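Local coordinates for protein esterase (Capnocytophaga ochracea, PDB 4W9R) that is of unknown function but probably hydrolyses ester bonds with a domain of the alpha/beta-hydrolase type, at residues L37-N42 with E97-E102; Y131-E136 with S160-A165; D280-Y285 with I345-G350; K302-N307 with T312-F317; K330-T335 with T358-T363. All blocks are in the same frame, centred on the assembly; numbering follows the deposited sequence.

Interaction 1. Residues L37-N42 with E97-E102; sequences LIVVLN and EFVSAE
Val39 on strand 35-40 lies opposite Val99 on helix 91-110, and their CA atoms, 8.6 Å apart, mark the nearest approach of the two backbones. The strand remains extended as far as Val40. At Leu41 the chain turns off, and no backbone or side-chain hydrogen bond joins the segments. What joins them is a small buried apolar contact made by three side chains. Val39 points its CB at the helix, so that its CG1 meets CG1 of Val99 at 4.3 Å. Leu41, past the strand end, starts off at an angle to the helix, yet its extended chain (chi2 -179°) carries CD2 to within 3.9 Å of Val99 CG2. Val99 thus uses both branches: with CG1 anti to the backbone N (chi1 179°), CG1 serves the strand and CG2 the residue after it. Beta-branched valines suit the strand; the longer leucine, whose CB does not aim at the helix, still reaches it. On the other face of the strand, Ile38 reaches Ile120 and Val40 reaches Val68. Such packing of a helix on a mostly parallel sheet is general to alpha/beta folds; with the strand order 1-2-4-3-5-6-7-8 it is consistent with the alpha/beta-hydrolase fold.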
# COMPACT_ATOMS: atom_id res chain seq x y z
N LEU B 37 4.02 -13.80 13.42
CA LEU B 37 2.57 -13.66 13.34
C LEU B 37 2.14 -12.20 13.32
O LEU B 37 2.60 -11.39 14.12
CB LEU B 37 1.90 -14.38 14.52
CG LEU B 37 0.39 -14.19 14.68
CD1 LEU B 37 -0.35 -14.70 13.45
CD2 LEU B 37 -0.10 -14.90 15.94
N ILE B 38 1.25 -11.87 12.39
CA ILE B 38 0.65 -10.54 12.34
C ILE B 38 -0.87 -10.64 12.47
O ILE B 38 -1.53 -11.25 11.63
CB ILE B 38 1.00 -9.79 11.05
CG1 ILE B 38 2.51 -9.53 10.98
CG2 ILE B 38 0.24 -8.48 10.97
CD1 ILE B 38 2.93 -8.76 9.75
N VAL B 39 -1.41 -10.03 13.52
CA VAL B 39 -2.85 -10.05 13.75
C VAL B 39 -3.50 -8.74 13.29
O VAL B 39 -3.01 -7.65 13.61
CB VAL B 39 -3.17 -10.27 15.25
CG1 VAL B 39 -4.67 -10.25 15.49
CG2 VAL B 39 -2.57 -11.59 15.72
N VAL B 40 -4.58 -8.86 12.53
CA VAL B 40 -5.30 -7.69 12.03
C VAL B 40 -6.73 -7.64 12.56
O VAL B 40 -7.55 -8.50 12.25
CB VAL B 40 -5.34 -7.67 10.49
CG1 VAL B 40 -6.05 -6.42 9.99
CG2 VAL B 40 -3.93 -7.75 9.92
N LEU B 41 -7.02 -6.63 13.38
CA LEU B 41 -8.32 -6.51 14.04
C LEU B 41 -9.41 -5.94 13.13
O LEU B 41 -10.60 -6.19 13.32
CB LEU B 41 -8.19 -5.65 15.29
CG LEU B 41 -7.06 -6.05 16.24
CD1 LEU B 41 -7.03 -5.13 17.45
CD2 LEU B 41 -7.21 -7.50 16.66
N ASN B 42 -8.97 -5.15 12.16
CA ASN B 42 -9.83 -4.41 11.24
C ASN B 42 -10.12 -5.13 9.93
O ASN B 42 -10.64 -4.53 8.99
CB ASN B 42 -9.24 -3.03 10.99
CG ASN B 42 -9.43 -2.10 12.17
OD1 ASN B 42 -8.47 -1.72 12.84
ND2 ASN B 42 -10.68 -1.74 12.44
N GLU B 97 -8.95 -9.37 25.56
CA GLU B 97 -8.37 -10.62 26.06
C GLU B 97 -8.60 -11.78 25.10
O GLU B 97 -7.84 -12.74 25.09
CB GLU B 97 -8.93 -10.95 27.44
CG GLU B 97 -8.60 -9.93 28.51
CD GLU B 97 -9.04 -10.36 29.90
OE1 GLU B 97 -9.19 -11.58 30.12
OE2 GLU B 97 -9.23 -9.48 30.76
N PHE B 98 -9.66 -11.70 24.30
CA PHE B 98 -9.94 -12.71 23.28
C PHE B 98 -8.76 -12.85 22.32
O PHE B 98 -8.39 -13.96 21.95
CB PHE B 98 -11.21 -12.36 22.50
CG PHE B 98 -11.21 -12.84 21.08
CD1 PHE B 98 -11.37 -14.18 20.78
CD2 PHE B 98 -11.05 -11.94 20.03
CE1 PHE B 98 -11.36 -14.62 19.47
CE2 PHE B 98 -11.04 -12.37 18.72
CZ PHE B 98 -11.20 -13.72 18.44
N VAL B 99 -8.18 -11.73 21.93
CA VAL B 99 -7.02 -11.73 21.05
C VAL B 99 -5.81 -12.35 21.76
O VAL B 99 -5.15 -13.24 21.22
CB VAL B 99 -6.66 -10.31 20.58
CG1 VAL B 99 -5.43 -10.34 19.68
CG2 VAL B 99 -7.84 -9.68 19.86
N SER B 100 -5.52 -11.86 22.96
CA SER B 100 -4.37 -12.31 23.73
C SER B 100 -4.46 -13.76 24.20
O SER B 100 -3.57 -14.56 23.94
CB SER B 100 -4.17 -11.42 24.96
OG SER B 100 -3.72 -10.13 24.60
N ALA B 101 -5.54 -14.08 24.91
CA ALA B 101 -5.63 -15.35 25.62
C ALA B 101 -6.24 -16.49 24.81
O ALA B 101 -6.16 -17.65 25.22
CB ALA B 101 -6.43 -15.16 26.91
N GLU B 102 -6.83 -16.18 23.66
CA GLU B 102 -7.53 -17.20 22.89
C GLU B 102 -7.01 -17.33 21.46
O GLU B 102 -6.47 -18.37 21.08
CB GLU B 102 -9.03 -16.91 22.86
CG GLU B 102 -9.68 -16.87 24.24
CD GLU B 102 -11.18 -16.63 24.17
OE1 GLU B 102 -11.71 -16.48 23.05
OE2 GLU B 102 -11.83 -16.61 25.24

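Interaction 2. Residues Y131-E136 with S160-A165; sequences YYMLAE and SHALAA
The terminal methyl of Met133, present as selenomethionine, lies in the angle between Ala162 and Leu163, with CE 3.6 Å from Ala162 CB. The same CE comes 3.7 Å from Leu163 CG and is equally near the CD2 branch of that leucine. Met133 gets there because its chain bends at the last torsion (chi3 44°), turning CE toward the helix rather than on past it. Beside it, Leu134 puts CD2 at 3.9 Å from Ala162 CB, so two side chains from the loop converge on a single methyl. Alanine suits the place because its one methyl receives both neighbours while the CA atoms of Leu134 and Ala162 stand 6.7 Å apart. No hydrogen bond crosses the contact. Helix 156-165 is the connection in a beta-alpha-beta crossover between the neighbouring parallel strands 143-149 and 171-180, and the contact ties it to the chain that follows helix 123-128. Leu163 turns in part to the sheet, where Val205 and Tyr207 of strand 205-213 touch it. On the loop side, a short 3-10 turn sets the positions, with Leu134 N bonded to Tyr131 O at 3.2 Å. Further out, the Tyr131 ring meets Phe159 and Phe127 edge-to-face, while Tyr132 stacks on Phe96 and gives its OH to the carbonyl oxygen of that residue.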
# COMPACT_ATOMS: atom_id res chain seq x y z
N TYR B 131 -3.04 -0.76 24.31
CA TYR B 131 -3.13 -1.26 25.68
C TYR B 131 -2.42 -2.60 25.88
O TYR B 131 -2.30 -3.07 27.01
CB TYR B 131 -4.59 -1.37 26.10
CG TYR B 131 -5.19 -0.02 26.43
CD1 TYR B 131 -5.66 0.82 25.42
CD2 TYR B 131 -5.27 0.42 27.74
CE1 TYR B 131 -6.20 2.06 25.72
CE2 TYR B 131 -5.81 1.65 28.05
CZ TYR B 131 -6.27 2.47 27.04
OH TYR B 131 -6.80 3.70 27.34
N TYR B 132 -1.94 -3.20 24.80
CA TYR B 132 -1.14 -4.41 24.91
C TYR B 132 0.25 -4.10 25.48
O TYR B 132 0.96 -5.01 25.92
CB TYR B 132 -1.03 -5.11 23.55
CG TYR B 132 -2.33 -5.73 23.10
CD1 TYR B 132 -2.84 -6.85 23.74
CD2 TYR B 132 -3.05 -5.19 22.05
CE1 TYR B 132 -4.04 -7.41 23.35
CE2 TYR B 132 -4.25 -5.75 21.64
CZ TYR B 132 -4.74 -6.86 22.30
OH TYR B 132 -5.93 -7.43 21.91
N MSE B 133 0.61 -2.83 25.47
CA MSE B 133 1.85 -2.37 26.10
C MSE B 133 1.79 -2.46 27.62
O MSE B 133 2.81 -2.54 28.30
CB MSE B 133 2.15 -0.92 25.70
CG MSE B 133 2.77 -0.74 24.34
SE MSE B 133 2.83 1.14 23.84
CE MSE B 133 3.44 1.87 25.53
N LEU B 134 0.57 -2.44 28.16
CA LEU B 134 0.37 -2.40 29.61
C LEU B 134 0.27 -3.79 30.22
O LEU B 134 0.02 -3.92 31.42
CB LEU B 134 -0.88 -1.58 29.94
CG LEU B 134 -0.96 -0.20 29.29
CD1 LEU B 134 -2.22 0.54 29.73
CD2 LEU B 134 0.28 0.63 29.60
N ALA B 135 0.44 -4.82 29.40
CA ALA B 135 0.37 -6.21 29.87
C ALA B 135 1.40 -6.49 30.96
O ALA B 135 2.59 -6.22 30.80
CB ALA B 135 0.56 -7.16 28.70
N GLU B 136 0.92 -7.04 32.08
CA GLU B 136 1.76 -7.28 33.25
C GLU B 136 2.62 -8.54 33.12
O GLU B 136 3.73 -8.60 33.63
CB GLU B 136 0.90 -7.38 34.51
N SER B 160 3.26 6.73 28.35
CA SER B 160 4.58 7.33 28.40
C SER B 160 5.47 6.57 29.39
O SER B 160 6.63 6.30 29.11
CB SER B 160 4.50 8.80 28.79
OG SER B 160 5.79 9.39 28.86
N HIS B 161 4.89 6.22 30.54
CA HIS B 161 5.61 5.48 31.56
C HIS B 161 5.98 4.08 31.07
O HIS B 161 7.06 3.57 31.38
CB HIS B 161 4.77 5.38 32.84
CG HIS B 161 4.50 6.70 33.48
ND1 HIS B 161 3.38 6.95 34.24
CD2 HIS B 161 5.22 7.85 33.49
CE1 HIS B 161 3.41 8.19 34.68
NE2 HIS B 161 4.52 8.76 34.24
N ALA B 162 5.09 3.48 30.29
CA ALA B 162 5.32 2.14 29.76
C ALA B 162 6.47 2.15 28.75
O ALA B 162 7.30 1.24 28.74
CB ALA B 162 4.06 1.60 29.11
N LEU B 163 6.52 3.18 27.92
CA LEU B 163 7.59 3.33 26.93
C LEU B 163 8.93 3.58 27.61
O LEU B 163 9.97 3.14 27.13
CB LEU B 163 7.27 4.47 25.96
CG LEU B 163 6.19 4.21 24.92
CD1 LEU B 163 5.93 5.47 24.11
CD2 LEU B 163 6.59 3.06 24.01
N ALA B 164 8.89 4.31 28.72
CA ALA B 164 10.11 4.63 29.46
C ALA B 164 10.64 3.40 30.19
O ALA B 164 11.85 3.26 30.37
CB ALA B 164 9.84 5.76 30.44
N ALA B 165 9.73 2.53 30.61
CA ALA B 165 10.11 1.31 31.32
C ALA B 165 10.76 0.30 30.37
O ALA B 165 11.74 -0.36 30.72
CB ALA B 165 8.90 0.70 32.00

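Interaction 3. Residues D280-Y285 with I345-G350; sequences DVMATY and IDFITG
Met282 of helix 278-290 and Phe347 of a type II' beta turn (Ile345 to Ile348) form a Met-aromatic contact, the selenium of this selenomethionine standing at the ring edge, 5.1 Å from the ring centroid. This is the closely packed half. Bent at chi2, the Met282 chain brings CE to 3.7 Å from Phe347 CE2. Tyr285, one helical turn along, approaches the far end of the same ring, its CE2 lying 3.6 Å from Phe347 CZ. The two rings meet obliquely, with planes at 35°. Phe347 can reach both residues because its CG sits between backbone N and carbonyl carbon (chi1 74°), which lifts the ring off the turn toward the helix. An alanine here would probably strip Met282 of its aromatic neighbour and Tyr285 CE2 of its contact with the ring, opening a gap between helix and turn. The polar end of Tyr285 is satisfied from outside, its OH bonding to Glu321 OE1. The other half is looser. Asp346, exposed, occupies the turn position with positive phi, and its OD2 lies 3.6 Å from Met282 CE, a plain van der Waals approach with no hydrogen bond. The turn itself is closed by Ile348 N on Ile345 O at 2.9 Å, and Ile348 CD1 rests over one face of the Phe347 ring, toward its rim.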
# COMPACT_ATOMS: atom_id res chain seq x y z
N ASP B 280 25.14 -11.36 0.75
CA ASP B 280 25.68 -10.97 2.05
C ASP B 280 27.02 -11.65 2.33
O ASP B 280 27.90 -11.06 2.95
CB ASP B 280 24.68 -11.29 3.16
CG ASP B 280 23.51 -10.34 3.18
OD1 ASP B 280 23.36 -9.55 2.22
OD2 ASP B 280 22.73 -10.37 4.16
N VAL B 281 27.16 -12.88 1.87
CA VAL B 281 28.40 -13.62 2.06
C VAL B 281 29.53 -13.01 1.24
O VAL B 281 30.63 -12.77 1.75
CB VAL B 281 28.25 -15.11 1.68
CG1 VAL B 281 29.59 -15.82 1.76
CG2 VAL B 281 27.23 -15.78 2.59
N MSE B 282 29.25 -12.74 -0.03
CA MSE B 282 30.25 -12.16 -0.93
C MSE B 282 30.65 -10.75 -0.52
O MSE B 282 31.80 -10.35 -0.70
CB MSE B 282 29.74 -12.16 -2.37
CG MSE B 282 29.65 -13.55 -2.98
SE MSE B 282 31.34 -14.52 -2.80
CE MSE B 282 30.80 -16.22 -3.60
N ALA B 283 29.70 -10.01 0.04
CA ALA B 283 29.98 -8.67 0.54
C ALA B 283 30.97 -8.75 1.70
O ALA B 283 31.87 -7.92 1.82
CB ALA B 283 28.70 -7.98 0.98
N THR B 284 30.79 -9.75 2.55
CA THR B 284 31.68 -9.97 3.68
C THR B 284 33.06 -10.39 3.19
O THR B 284 34.08 -9.91 3.69
CB THR B 284 31.12 -11.04 4.63
OG1 THR B 284 29.78 -10.70 5.00
CG2 THR B 284 31.98 -11.14 5.89
N TYR B 285 33.08 -11.28 2.20
CA TYR B 285 34.32 -11.80 1.64
C TYR B 285 35.14 -10.71 0.95
O TYR B 285 36.36 -10.65 1.10
CB TYR B 285 34.02 -12.94 0.67
CG TYR B 285 35.21 -13.48 -0.08
CD1 TYR B 285 36.14 -14.29 0.55
CD2 TYR B 285 35.40 -13.20 -1.43
CE1 TYR B 285 37.23 -14.80 -0.13
CE2 TYR B 285 36.49 -13.70 -2.12
CZ TYR B 285 37.40 -14.50 -1.47
OH TYR B 285 38.48 -14.99 -2.16
N ILE B 345 30.12 -22.95 -7.02
CA ILE B 345 29.19 -21.88 -6.66
C ILE B 345 29.81 -20.52 -6.98
O ILE B 345 30.95 -20.26 -6.62
CB ILE B 345 28.78 -21.95 -5.18
CG1 ILE B 345 27.92 -20.75 -4.80
CG2 ILE B 345 30.01 -22.05 -4.28
CD1 ILE B 345 27.41 -20.78 -3.37
N ASP B 346 29.04 -19.67 -7.67
CA ASP B 346 29.50 -18.35 -8.08
C ASP B 346 30.83 -18.44 -8.83
O ASP B 346 30.95 -19.19 -9.81
CB ASP B 346 29.62 -17.42 -6.87
CG ASP B 346 29.59 -15.95 -7.26
OD1 ASP B 346 30.19 -15.58 -8.29
OD2 ASP B 346 28.97 -15.15 -6.53
N PHE B 347 31.83 -17.70 -8.37
CA PHE B 347 33.12 -17.66 -9.04
C PHE B 347 34.04 -18.79 -8.57
O PHE B 347 35.18 -18.89 -9.02
CB PHE B 347 33.80 -16.30 -8.83
CG PHE B 347 34.37 -16.11 -7.45
CD1 PHE B 347 35.71 -16.32 -7.20
CD2 PHE B 347 33.56 -15.68 -6.41
CE1 PHE B 347 36.24 -16.13 -5.94
CE2 PHE B 347 34.08 -15.49 -5.14
CZ PHE B 347 35.42 -15.72 -4.91
N ILE B 348 33.54 -19.64 -7.68
CA ILE B 348 34.33 -20.77 -7.23
C ILE B 348 34.07 -21.94 -8.16
O ILE B 348 32.96 -22.47 -8.21
CB ILE B 348 33.98 -21.19 -5.79
CG1 ILE B 348 33.73 -19.97 -4.90
CG2 ILE B 348 35.07 -22.08 -5.20
CD1 ILE B 348 34.93 -19.12 -4.71
N THR B 349 35.11 -22.34 -8.89
CA THR B 349 34.97 -23.38 -9.89
C THR B 349 36.13 -24.37 -9.82
O THR B 349 37.16 -24.08 -9.22
CB THR B 349 34.92 -22.79 -11.31
OG1 THR B 349 36.07 -21.96 -11.53
CG2 THR B 349 33.66 -21.97 -11.51
N GLY B 350 35.94 -25.53 -10.44
CA GLY B 350 36.99 -26.53 -10.49
C GLY B 350 38.23 -26.00 -11.17
O GLY B 350 39.35 -26.32 -10.77

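Interaction 4. Residues K302-N307 with T312-F317; sequences KYVESN and TAMPNF
Val304 and Met314 meet at about a right angle, the selenomethionine chain of Met314 laying its methyl across the branched end of the valine. CE touches Val304 CB at 3.6 Å and lies equally close to CG1, so the methyl covers that fork rather than a single tip. A bend at the last torsion of Met314 (chi3 77°) folds CE back toward the valine. The other branch of Val304, CG2, is shared: it lies near Met314 CE and also comes 4.0 Å from CG of Pro315. Pro315 in turn brings the CB-CG side of its ring against the start of Glu305: its CB is 3.7 Å from Glu305 CB, and its CG packs 3.8 Å from Glu305 CA. Here the glutamate contributes its aliphatic root, while CG, anti to the backbone N (chi1 -176°), carries the extended chain and carboxylate onward. Proline suits this place near the beginning of helix 314-325, where the backbone needs no N-H for an earlier carbonyl, and its compact ring lets the CA atoms of Glu305 and Pro315 come within 5.4 Å. The polar residues at the end of helix 294-306 bond locally, and Lys302 O receives both Ser306 N and Ser306 OG, from opposite faces of its plane. The contact closes a helical hairpin, the chain doubling back after a short loop. Val281 of helix 278-290 packs on both Val304 and Met314, Asn316 touches helix 329-339, and Phe317 reaches helix 350-362.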
# COMPACT_ATOMS: atom_id res chain seq x y z
N LYS B 302 33.86 -21.38 8.28
CA LYS B 302 33.16 -22.31 9.15
C LYS B 302 31.70 -21.90 9.31
O LYS B 302 30.83 -22.74 9.53
CB LYS B 302 33.85 -22.40 10.51
CG LYS B 302 33.47 -23.64 11.31
CD LYS B 302 34.42 -23.87 12.48
CE LYS B 302 34.12 -25.18 13.19
NZ LYS B 302 35.08 -25.46 14.30
N TYR B 303 31.44 -20.61 9.18
CA TYR B 303 30.09 -20.08 9.31
C TYR B 303 29.20 -20.51 8.16
O TYR B 303 28.07 -20.96 8.37
CB TYR B 303 30.12 -18.55 9.40
CG TYR B 303 28.76 -17.91 9.51
CD1 TYR B 303 28.01 -18.03 10.67
CD2 TYR B 303 28.23 -17.17 8.46
CE1 TYR B 303 26.76 -17.44 10.77
CE2 TYR B 303 26.99 -16.58 8.55
CZ TYR B 303 26.25 -16.72 9.72
OH TYR B 303 25.01 -16.13 9.82
N VAL B 304 29.70 -20.38 6.93
CA VAL B 304 28.93 -20.77 5.76
C VAL B 304 28.84 -22.29 5.65
O VAL B 304 27.89 -22.83 5.10
CB VAL B 304 29.51 -20.18 4.46
CG1 VAL B 304 29.44 -18.66 4.50
CG2 VAL B 304 30.94 -20.64 4.25
N GLU B 305 29.85 -22.97 6.19
CA GLU B 305 29.82 -24.43 6.24
C GLU B 305 28.69 -24.89 7.14
O GLU B 305 28.03 -25.90 6.87
CB GLU B 305 31.16 -24.98 6.74
CG GLU B 305 31.25 -26.50 6.72
CD GLU B 305 32.48 -27.03 7.42
OE1 GLU B 305 32.93 -26.40 8.41
OE2 GLU B 305 33.01 -28.07 6.98
N SER B 306 28.47 -24.15 8.22
CA SER B 306 27.43 -24.48 9.18
C SER B 306 26.03 -24.24 8.62
O SER B 306 25.14 -25.06 8.81
CB SER B 306 27.62 -23.69 10.48
OG SER B 306 28.79 -24.10 11.15
N ASN B 307 25.83 -23.11 7.93
CA ASN B 307 24.52 -22.86 7.34
C ASN B 307 24.49 -22.84 5.82
O ASN B 307 24.88 -21.86 5.19
CB ASN B 307 23.98 -21.53 7.87
CG ASN B 307 24.36 -21.27 9.32
OD1 ASN B 307 23.62 -21.62 10.24
ND2 ASN B 307 25.52 -20.65 9.53
N THR B 312 28.65 -27.17 -1.03
CA THR B 312 29.31 -26.36 -2.04
C THR B 312 30.81 -26.26 -1.76
O THR B 312 31.25 -26.46 -0.63
CB THR B 312 28.72 -24.94 -2.12
OG1 THR B 312 29.06 -24.21 -0.94
CG2 THR B 312 27.21 -25.00 -2.27
N ALA B 313 31.58 -25.97 -2.80
CA ALA B 313 33.03 -25.86 -2.68
C ALA B 313 33.48 -24.63 -1.88
O ALA B 313 34.66 -24.51 -1.54
CB ALA B 313 33.66 -25.83 -4.06
N MSE B 314 32.55 -23.74 -1.58
CA MSE B 314 32.88 -22.45 -0.97
C MSE B 314 33.57 -22.52 0.41
O MSE B 314 34.57 -21.83 0.61
CB MSE B 314 31.62 -21.58 -0.86
CG MSE B 314 31.93 -20.13 -0.56
SE MSE B 314 30.37 -18.99 -0.71
CE MSE B 314 29.52 -19.46 0.97
N PRO B 315 33.04 -23.31 1.37
CA PRO B 315 33.68 -23.30 2.69
C PRO B 315 35.15 -23.69 2.68
O PRO B 315 35.96 -23.04 3.35
CB PRO B 315 32.86 -24.34 3.47
CG PRO B 315 31.54 -24.33 2.82
CD PRO B 315 31.82 -24.14 1.36
N ASN B 316 35.50 -24.73 1.93
CA ASN B 316 36.89 -25.17 1.87
C ASN B 316 37.74 -24.27 0.98
O ASN B 316 38.96 -24.22 1.13
CB ASN B 316 36.97 -26.62 1.39
CG ASN B 316 36.58 -27.61 2.47
OD1 ASN B 316 36.86 -27.40 3.65
ND2 ASN B 316 35.92 -28.69 2.07
N PHE B 317 37.11 -23.56 0.06
CA PHE B 317 37.82 -22.59 -0.76
C PHE B 317 38.27 -21.41 0.11
O PHE B 317 39.40 -20.94 -0.01
CB PHE B 317 36.96 -22.10 -1.92
CG PHE B 317 37.66 -21.12 -2.82
CD1 PHE B 317 38.42 -21.57 -3.89
CD2 PHE B 317 37.56 -19.75 -2.60
CE1 PHE B 317 39.06 -20.67 -4.72
CE2 PHE B 317 38.20 -18.85 -3.43
CZ PHE B 317 38.95 -19.31 -4.49

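Interaction 5. Residues K330-T335 with T358-T363; sequences KKALKT and THLQAT
Leu333 and Leu360 owe their meeting to different first torsions: Leu333 holds CG opposite its backbone nitrogen (chi1 180°), whereas Leu360 swings CG beside its own backbone nitrogen (chi1 -73°). With these torsions the two chains run antiparallel alongside one another, each ending against the root of the other. Leu360 CD1 reaches the backbone of the facing helix, 3.7 Å from Leu333 N, and rests 4.0 Å from Ala332 CB. In return, Leu333 CD1 lies 4.1 Å from Leu360 CB. Ala332, with just a methyl, takes the leucine tip against it. Helices 329-339 and 350-362 form an antiparallel hairpin, the axes of the two short segments passing 10.0 Å apart with their directions at 142°. At the outer margin Gln361 adds the aliphatic part of its chain, its CG 3.9 Å from Leu333 CD1. The two side chains stand nearly perpendicular; the methylene makes the contact, and the side chain of this exposed residue also touches Gln337. Helix 329-339 is amphipathic here: Lys330, Lys331 and Lys334 are exposed, while Ala332 is buried and Leu333 faces the partner helix. Outside the pair, Tyr323 of helix 314-325 touches Ala332, and Glu324 of the same helix touches Leu360, as do Asp329 and Tyr336.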
# COMPACT_ATOMS: atom_id res chain seq x y z
N LYS B 330 50.87 -26.41 3.05
CA LYS B 330 50.58 -27.83 3.23
C LYS B 330 49.09 -28.06 3.45
O LYS B 330 48.47 -28.88 2.76
CB LYS B 330 51.38 -28.39 4.40
CG LYS B 330 51.20 -29.88 4.64
CD LYS B 330 51.97 -30.34 5.86
CE LYS B 330 51.81 -31.83 6.10
NZ LYS B 330 52.34 -32.63 4.96
N LYS B 331 48.51 -27.33 4.40
CA LYS B 331 47.09 -27.45 4.69
C LYS B 331 46.25 -26.84 3.57
O LYS B 331 45.15 -27.32 3.28
CB LYS B 331 46.74 -26.79 6.02
CG LYS B 331 47.32 -27.51 7.23
CD LYS B 331 46.80 -26.92 8.54
CE LYS B 331 47.38 -27.66 9.73
NZ LYS B 331 46.84 -27.14 11.02
N ALA B 332 46.77 -25.80 2.94
CA ALA B 332 46.07 -25.13 1.84
C ALA B 332 45.87 -26.08 0.67
O ALA B 332 44.78 -26.16 0.10
CB ALA B 332 46.83 -23.89 1.40
N LEU B 333 46.93 -26.80 0.31
CA LEU B 333 46.88 -27.76 -0.79
C LEU B 333 45.87 -28.87 -0.50
O LEU B 333 45.07 -29.24 -1.36
CB LEU B 333 48.26 -28.36 -1.05
CG LEU B 333 48.33 -29.38 -2.18
CD1 LEU B 333 47.94 -28.74 -3.50
CD2 LEU B 333 49.72 -30.00 -2.26
N LYS B 334 45.92 -29.39 0.72
CA LYS B 334 45.00 -30.44 1.14
C LYS B 334 43.56 -29.94 1.12
O LYS B 334 42.64 -30.68 0.76
CB LYS B 334 45.37 -30.94 2.54
CG LYS B 334 44.48 -32.06 3.07
CD LYS B 334 44.84 -32.40 4.51
CE LYS B 334 43.93 -33.49 5.07
NZ LYS B 334 44.10 -34.78 4.36
N THR B 335 43.37 -28.68 1.49
CA THR B 335 42.04 -28.09 1.58
C THR B 335 41.47 -27.73 0.21
O THR B 335 40.27 -27.88 -0.03
CB THR B 335 42.04 -26.84 2.48
OG1 THR B 335 42.77 -27.12 3.68
CG2 THR B 335 40.63 -26.42 2.83
N THR B 358 47.76 -26.08 -8.77
CA THR B 358 48.92 -26.12 -9.65
C THR B 358 50.02 -25.20 -9.14
O THR B 358 51.20 -25.56 -9.16
CB THR B 358 48.54 -25.71 -11.09
OG1 THR B 358 47.51 -26.58 -11.58
CG2 THR B 358 49.75 -25.81 -12.01
N HIS B 359 49.64 -24.02 -8.67
CA HIS B 359 50.59 -23.05 -8.16
C HIS B 359 51.26 -23.53 -6.87
O HIS B 359 52.43 -23.22 -6.62
CB HIS B 359 49.91 -21.70 -7.92
CG HIS B 359 50.84 -20.62 -7.47
ND1 HIS B 359 51.16 -20.41 -6.15
CD2 HIS B 359 51.53 -19.68 -8.17
CE1 HIS B 359 52.00 -19.40 -6.05
NE2 HIS B 359 52.24 -18.94 -7.26
N LEU B 360 50.52 -24.28 -6.06
CA LEU B 360 51.04 -24.80 -4.80
C LEU B 360 51.96 -26.00 -5.01
O LEU B 360 52.90 -26.21 -4.25
CB LEU B 360 49.89 -25.17 -3.86
CG LEU B 360 49.13 -24.01 -3.22
CD1 LEU B 360 47.94 -24.52 -2.42
CD2 LEU B 360 50.05 -23.18 -2.34
N GLN B 361 51.68 -26.78 -6.05
CA GLN B 361 52.48 -27.97 -6.35
C GLN B 361 53.72 -27.61 -7.17
O GLN B 361 54.62 -28.43 -7.34
CB GLN B 361 51.64 -29.01 -7.08
CG GLN B 361 50.66 -29.75 -6.18
CD GLN B 361 49.81 -30.76 -6.93
OE1 GLN B 361 49.59 -30.62 -8.13
NE2 GLN B 361 49.34 -31.77 -6.22
N ALA B 362 53.75 -26.37 -7.66
CA ALA B 362 54.91 -25.88 -8.40
C ALA B 362 56.03 -25.50 -7.44
O ALA B 362 57.21 -25.62 -7.77
CB ALA B 362 54.52 -24.69 -9.27
N THR B 363 55.65 -25.05 -6.25
CA THR B 363 56.61 -24.63 -5.24
C THR B 363 56.80 -25.70 -4.16
O THR B 363 56.40 -26.85 -4.34
CB THR B 363 56.18 -23.31 -4.57
OG1 THR B 363 54.96 -23.52 -3.84
CG2 THR B 363 55.97 -22.23 -5.61

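From the N terminus, interaction 1 closes a loop from strand 35-40 to helix 91-110, and interaction 2 then closes a shorter one from the segment after helix 123-128 to helix 156-165. These two lie in series within the esterase domain and touch where Tyr132 packs on Val99 and Ser100. The remaining contacts belong to the helical C-terminal part, on the opposite side of the chain's centre. Interaction 3 joins helix 278-290 to the turn before helix 350-362; interaction 4, a tight hairpin, nests inside its loop, and Phe317 meets Ile348 between them. Interaction 5 joins helices 329-339 and 350-362, crossing interaction 3 in sequence without touching it, while Thr335 meets Asn316 of interaction 4.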